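Local coordinates for putative oxidoreductase molybdopterin-binding subunit (Sulfolobus tokodaii, PDB 4ZOH), which probably serves as the molybdenum-cofactor subunit of an oxidoreductase of the xanthine dehydrogenase and aldehyde oxidase family, binding pterin cytosine dinucleotide, at residues A[145-150]-A[263-268]; A[138-143]-A[313-318]. All coordinates share one frame; numbering follows the deposited sequence.

Both contacts belong to one five-stranded mixed sheet of the molybdopterin-binding part of the chain, and their centres lie about 12 Å apart. Strands 129-138 and 149-161 are the two outermost strands of that sheet, and helix 140-145 and the short loop after it carry the chain from one to the other. Contact 2 marks the departure from the first edge, beside strand 313-321; contact 1 marks the arrival at the other edge, beside strand 254-266. Each is partly buried. Contact 1 is held by backbone hydrogen bonds and one from a backbone N-H to an aspartate, whereas contact 2 has none across its segments and rests on van der Waals packing. They touch where Ala265 CB packs on Ala143 O.

Contact 1: A[145-150]-A[263-268]; sequences KEADLT and EVAVKK
Val266 anchors the backbone bonding between 145-150 and 263-268. Val266 N gives a nearly straight bond to Leu149 O (3.0 Å, 172°). Val266 O receives Asp148 N at 2.9 Å and, more weakly, Leu149 N. Two consecutive residues thus face a single one, a classic beta bulge. One step on, Thr150 and Ala265 form a non-hydrogen-bonded antiparallel pair, with Thr150 CA close to Val264 O (3.0 Å) in a CA-H...O contact.

Side-chain polar contacts flank this ladder. Asp148 OD2 takes Lys268 N through its anti lone pair (3.1 Å, 168°), while the same oxygen rests against Lys267 CG. The Lys267 chain runs on, extended, to bring CE near Glu146 O. At the other end, Glu263 has CG anti to its backbone N (chi1 152°) and an extended chain beyond, which carries OE1 to 3.0 Å from Thr150 OG1; OE2 is salt-bridged to Arg276 of strand 272-282. With an alanine in place of Glu263, Arg276 would probably lose its carboxylate mate and the Thr150 hydroxyl a neighbour on this strand.

Apolar contacts are few: Ala147 CB meets Ala265 CB at 3.8 Å on one face, where Phe144 also touches Ala265 and Thr150, and Leu149 CB meets Val266 CG2 at 4.0 Å on the other.

The bulge and the pairs beyond it open edge strand 149-161 of the mixed sheet, antiparallel to 254-266, in the molybdopterin cofactor-binding domain.

Contact 2: A[138-143]-A[313-318]; sequences GDVEKA and GADIDA
Val140 lies against the start of strand 313-321, its side chain directed at the backbone and at Asp315. Val140 CB sits 3.9 Å from Ala314 N, and Val140 CG1 is equally far from Asp315 CB. The other branch, CG2, stands anti to the backbone N of Val140 and lies near Ala314 CA and Asp315 CB, and the two methyls thus meet the aspartate's CB together, from the same side. Beside them the two backbones come close with no hydrogen bond between the segments: Asp139 N is 3.4 Å from Gly313 CA. A side chain on Gly313 would run into Val140 N and Asp139 C, so the closeness depends on its bare CA. Gly138, with positive phi (59°), pairs with Gly313 as a non-hydrogen-bonded antiparallel bridge. Ala143 CB makes a looser contact with Gly313 N.

The next shell sets these groups in place. Asp139 is the N-cap of helix 140-145: Asp139 OD1 accepts Lys142 N at 3.1 Å, from well above the carboxylate plane, and Asp139 O accepts Ala143 N. These two bonds close the first turn and are likely to set the side on which Val140 and Ala143 face the strand. Asp315 turns its carboxylate to Arg134 of strand 129-138, the salt-bridge partner of OD1. Gly313 is held from strand 272-282 by backbone bonding to Ile275, and Ala143 also touches Leu273 there.

The chain thus leaves edge strand 129-138 through an N-capped helix that sets off toward the opposite edge of the sheet in the molybdopterin cofactor-binding domain.

Contact 1: A[145-150]-A[263-268]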
loop_
_atom_site.group_PDB
_atom_site.type_symbol
_atom_site.label_atom_id
_atom_site.label_comp_id
_atom_site.label_asym_id
_atom_site.label_seq_id
_atom_site.Cartn_x
_atom_site.Cartn_y
_atom_site.Cartn_z
ATOM N N LYS A 145 52.501 29.900 -30.329
ATOM C CA LYS A 145 53.723 30.400 -31.027
ATOM C C LYS A 145 53.589 30.132 -32.527
ATOM O O LYS A 145 53.676 31.063 -33.326
ATOM C CB LYS A 145 55.030 29.757 -30.493
ATOM C CG LYS A 145 56.324 30.495 -30.828
ATOM C CD LYS A 145 56.518 31.718 -29.919
ATOM C CE LYS A 145 57.316 32.847 -30.584
ATOM N NZ LYS A 145 58.687 32.418 -30.995
ATOM N N GLU A 146 53.334 28.863 -32.850
ATOM C CA GLU A 146 53.110 28.301 -34.198
ATOM C C GLU A 146 51.828 28.705 -34.963
ATOM O O GLU A 146 51.628 28.239 -36.073
ATOM C CB GLU A 146 53.131 26.775 -34.110
ATOM C CG GLU A 146 54.466 26.147 -33.774
ATOM C CD GLU A 146 54.392 24.628 -33.642
ATOM O OE1 GLU A 146 53.268 24.052 -33.545
ATOM O OE2 GLU A 146 55.467 23.984 -33.623
ATOM N N ALA A 147 50.975 29.541 -34.390
ATOM C CA ALA A 147 49.660 29.818 -34.963
ATOM C C ALA A 147 49.781 30.912 -35.963
ATOM O O ALA A 147 50.525 31.857 -35.724
ATOM C CB ALA A 147 48.690 30.267 -33.895
ATOM N N ASP A 148 48.998 30.845 -37.046
ATOM C CA ASP A 148 48.994 31.943 -38.024
ATOM C C ASP A 148 48.043 33.031 -37.581
ATOM O O ASP A 148 48.157 34.193 -37.979
ATOM C CB ASP A 148 48.710 31.429 -39.473
ATOM C CG ASP A 148 49.698 30.330 -39.893
ATOM O OD1 ASP A 148 50.915 30.476 -39.591
ATOM O OD2 ASP A 148 49.280 29.312 -40.493
ATOM N N LEU A 149 47.124 32.641 -36.696
ATOM C CA LEU A 149 45.939 33.407 -36.386
ATOM C C LEU A 149 45.350 32.913 -35.056
ATOM O O LEU A 149 45.431 31.701 -34.713
ATOM C CB LEU A 149 44.894 33.133 -37.508
ATOM C CG LEU A 149 43.723 34.111 -37.580
ATOM C CD1 LEU A 149 44.176 35.486 -37.090
ATOM C CD2 LEU A 149 43.187 34.206 -38.996
ATOM N N THR A 150 44.707 33.835 -34.350
ATOM C CA THR A 150 43.897 33.461 -33.217
ATOM C C THR A 150 42.555 34.126 -33.280
ATOM O O THR A 150 42.424 35.287 -33.717
ATOM C CB THR A 150 44.574 33.744 -31.822
ATOM O OG1 THR A 150 44.614 35.154 -31.578
ATOM C CG2 THR A 150 45.909 33.171 -31.798
ATOM N N GLU A 263 40.121 31.532 -26.607
ATOM C CA GLU A 263 40.884 32.043 -27.700
ATOM C C GLU A 263 41.440 30.820 -28.350
ATOM O O GLU A 263 41.984 29.952 -27.672
ATOM C CB GLU A 263 41.989 33.022 -27.211
ATOM C CG GLU A 263 43.237 33.115 -28.105
ATOM C CD GLU A 263 44.229 34.213 -27.689
ATOM O OE1 GLU A 263 44.743 34.948 -28.593
ATOM O OE2 GLU A 263 44.487 34.359 -26.467
ATOM N N VAL A 264 41.324 30.733 -29.685
ATOM C CA VAL A 264 41.805 29.494 -30.316
ATOM C C VAL A 264 42.972 29.871 -31.231
ATOM O O VAL A 264 42.947 30.906 -31.916
ATOM C CB VAL A 264 40.629 28.685 -31.022
ATOM C CG1 VAL A 264 39.931 29.518 -32.077
ATOM C CG2 VAL A 264 41.076 27.372 -31.610
ATOM N N ALA A 265 43.952 28.983 -31.240
ATOM C CA ALA A 265 45.095 29.110 -32.079
ATOM C C ALA A 265 45.036 28.128 -33.246
ATOM O O ALA A 265 45.063 26.880 -33.095
ATOM C CB ALA A 265 46.374 28.901 -31.267
ATOM N N VAL A 266 45.024 28.721 -34.437
ATOM C CA VAL A 266 44.946 27.928 -35.654
ATOM C C VAL A 266 46.027 28.229 -36.686
ATOM O O VAL A 266 46.505 29.389 -36.782
ATOM C CB VAL A 266 43.561 28.106 -36.321
ATOM C CG1 VAL A 266 42.450 27.704 -35.333
ATOM C CG2 VAL A 266 43.358 29.532 -36.873
ATOM N N LYS A 267 46.375 27.192 -37.457
ATOM C CA LYS A 267 46.951 27.408 -38.803
ATOM C C LYS A 267 45.900 27.698 -39.891
ATOM O O LYS A 267 44.733 27.221 -39.840
ATOM C CB LYS A 267 47.926 26.304 -39.154
ATOM C CG LYS A 267 49.325 26.756 -38.730
ATOM C CD LYS A 267 50.296 25.607 -38.448
ATOM C CE LYS A 267 51.747 26.098 -38.522
ATOM N NZ LYS A 267 52.635 24.923 -38.761
ATOM N N LYS A 268 46.295 28.537 -40.848
ATOM C CA LYS A 268 45.411 28.941 -41.971
ATOM C C LYS A 268 44.808 27.756 -42.762
ATOM O O LYS A 268 43.753 27.904 -43.359
ATOM C CB LYS A 268 46.150 29.866 -42.951
ATOM C CG LYS A 268 46.514 31.219 -42.392
ATOM C CD LYS A 268 45.569 32.282 -42.881
ATOM C CE LYS A 268 46.364 33.561 -43.018
ATOM N NZ LYS A 268 45.548 34.654 -42.440
#

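Contact 2: A[138-143]-A[313-318]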
loop_
_atom_site.group_PDB
_atom_site.type_symbol
_atom_site.label_atom_id
_atom_site.label_comp_id
_atom_site.label_asym_id
_atom_site.label_seq_id
_atom_site.Cartn_x
_atom_site.Cartn_y
_atom_site.Cartn_z
ATOM N N GLY A 138 49.447 19.409 -22.522
ATOM C CA GLY A 138 50.264 19.505 -23.733
ATOM C C GLY A 138 51.180 20.709 -23.619
ATOM O O GLY A 138 51.740 20.935 -22.566
ATOM N N ASP A 139 51.277 21.511 -24.675
ATOM C CA ASP A 139 52.268 22.597 -24.755
ATOM C C ASP A 139 51.594 23.800 -25.367
ATOM O O ASP A 139 51.709 24.041 -26.586
ATOM C CB ASP A 139 53.464 22.127 -25.622
ATOM C CG ASP A 139 54.640 23.164 -25.672
ATOM O OD1 ASP A 139 54.487 24.372 -25.325
ATOM O OD2 ASP A 139 55.728 22.742 -26.099
ATOM N N VAL A 140 50.886 24.552 -24.551
ATOM C CA VAL A 140 50.024 25.662 -25.034
ATOM C C VAL A 140 50.836 26.792 -25.633
ATOM O O VAL A 140 50.363 27.499 -26.555
ATOM C CB VAL A 140 49.019 26.207 -23.952
ATOM C CG1 VAL A 140 49.737 26.975 -22.841
ATOM C CG2 VAL A 140 47.977 27.136 -24.557
ATOM N N GLU A 141 52.062 26.963 -25.107
ATOM C CA GLU A 141 52.952 28.039 -25.556
ATOM C C GLU A 141 53.380 27.891 -27.012
ATOM O O GLU A 141 53.340 28.859 -27.788
ATOM C CB GLU A 141 54.174 28.106 -24.640
ATOM C CG GLU A 141 54.228 29.267 -23.642
ATOM C CD GLU A 141 52.901 29.815 -23.166
ATOM O OE1 GLU A 141 52.368 30.754 -23.825
ATOM O OE2 GLU A 141 52.416 29.342 -22.102
ATOM N N LYS A 142 53.788 26.667 -27.325
ATOM C CA LYS A 142 54.106 26.197 -28.641
ATOM C C LYS A 142 52.930 26.330 -29.613
ATOM O O LYS A 142 53.144 26.716 -30.792
ATOM C CB LYS A 142 54.553 24.727 -28.532
ATOM C CG LYS A 142 54.811 24.027 -29.857
ATOM C CD LYS A 142 55.313 22.617 -29.628
ATOM C CE LYS A 142 55.879 22.032 -30.926
ATOM N NZ LYS A 142 54.971 21.011 -31.490
ATOM N N ALA A 143 51.711 26.000 -29.136
ATOM C CA ALA A 143 50.506 26.176 -29.934
ATOM C C ALA A 143 50.299 27.604 -30.324
ATOM O O ALA A 143 49.988 27.878 -31.472
ATOM C CB ALA A 143 49.234 25.667 -29.195
ATOM N N GLY A 313 48.247 21.944 -27.300
ATOM C CA GLY A 313 48.194 22.360 -25.892
ATOM C C GLY A 313 46.940 23.134 -25.519
ATOM O O GLY A 313 46.325 23.755 -26.380
ATOM N N ALA A 314 46.578 23.133 -24.234
ATOM C CA ALA A 314 45.489 24.015 -23.766
ATOM C C ALA A 314 45.719 24.485 -22.331
ATOM O O ALA A 314 46.335 23.801 -21.537
ATOM C CB ALA A 314 44.140 23.273 -23.855
ATOM N N ASP A 315 45.104 25.577 -21.990
ATOM C CA ASP A 315 45.270 26.165 -20.702
ATOM C C ASP A 315 43.923 26.804 -20.352
ATOM O O ASP A 315 43.638 27.864 -20.863
ATOM C CB ASP A 315 46.408 27.236 -20.768
ATOM C CG ASP A 315 46.694 27.930 -19.384
ATOM O OD1 ASP A 315 45.823 27.911 -18.474
ATOM O OD2 ASP A 315 47.801 28.504 -19.206
ATOM N N ILE A 316 43.111 26.165 -19.482
ATOM C CA ILE A 316 41.729 26.665 -19.163
ATOM C C ILE A 316 41.580 26.939 -17.685
ATOM O O ILE A 316 41.858 26.107 -16.851
ATOM C CB ILE A 316 40.611 25.639 -19.573
ATOM C CG1 ILE A 316 40.772 25.284 -21.085
ATOM C CG2 ILE A 316 39.204 26.202 -19.268
ATOM C CD1 ILE A 316 40.312 26.373 -22.035
ATOM N N ASP A 317 41.118 28.117 -17.379
ATOM C CA ASP A 317 41.033 28.535 -16.014
ATOM C C ASP A 317 39.567 28.257 -15.637
ATOM O O ASP A 317 38.661 28.949 -16.133
ATOM C CB ASP A 317 41.417 30.042 -15.895
ATOM C CG ASP A 317 41.482 30.544 -14.407
ATOM O OD1 ASP A 317 41.813 29.747 -13.527
ATOM O OD2 ASP A 317 41.230 31.747 -14.140
ATOM N N ALA A 318 39.337 27.197 -14.834
ATOM C CA ALA A 318 37.927 26.784 -14.420
ATOM C C ALA A 318 37.417 27.318 -13.063
ATOM O O ALA A 318 38.018 27.052 -12.024
ATOM C CB ALA A 318 37.772 25.258 -14.477
#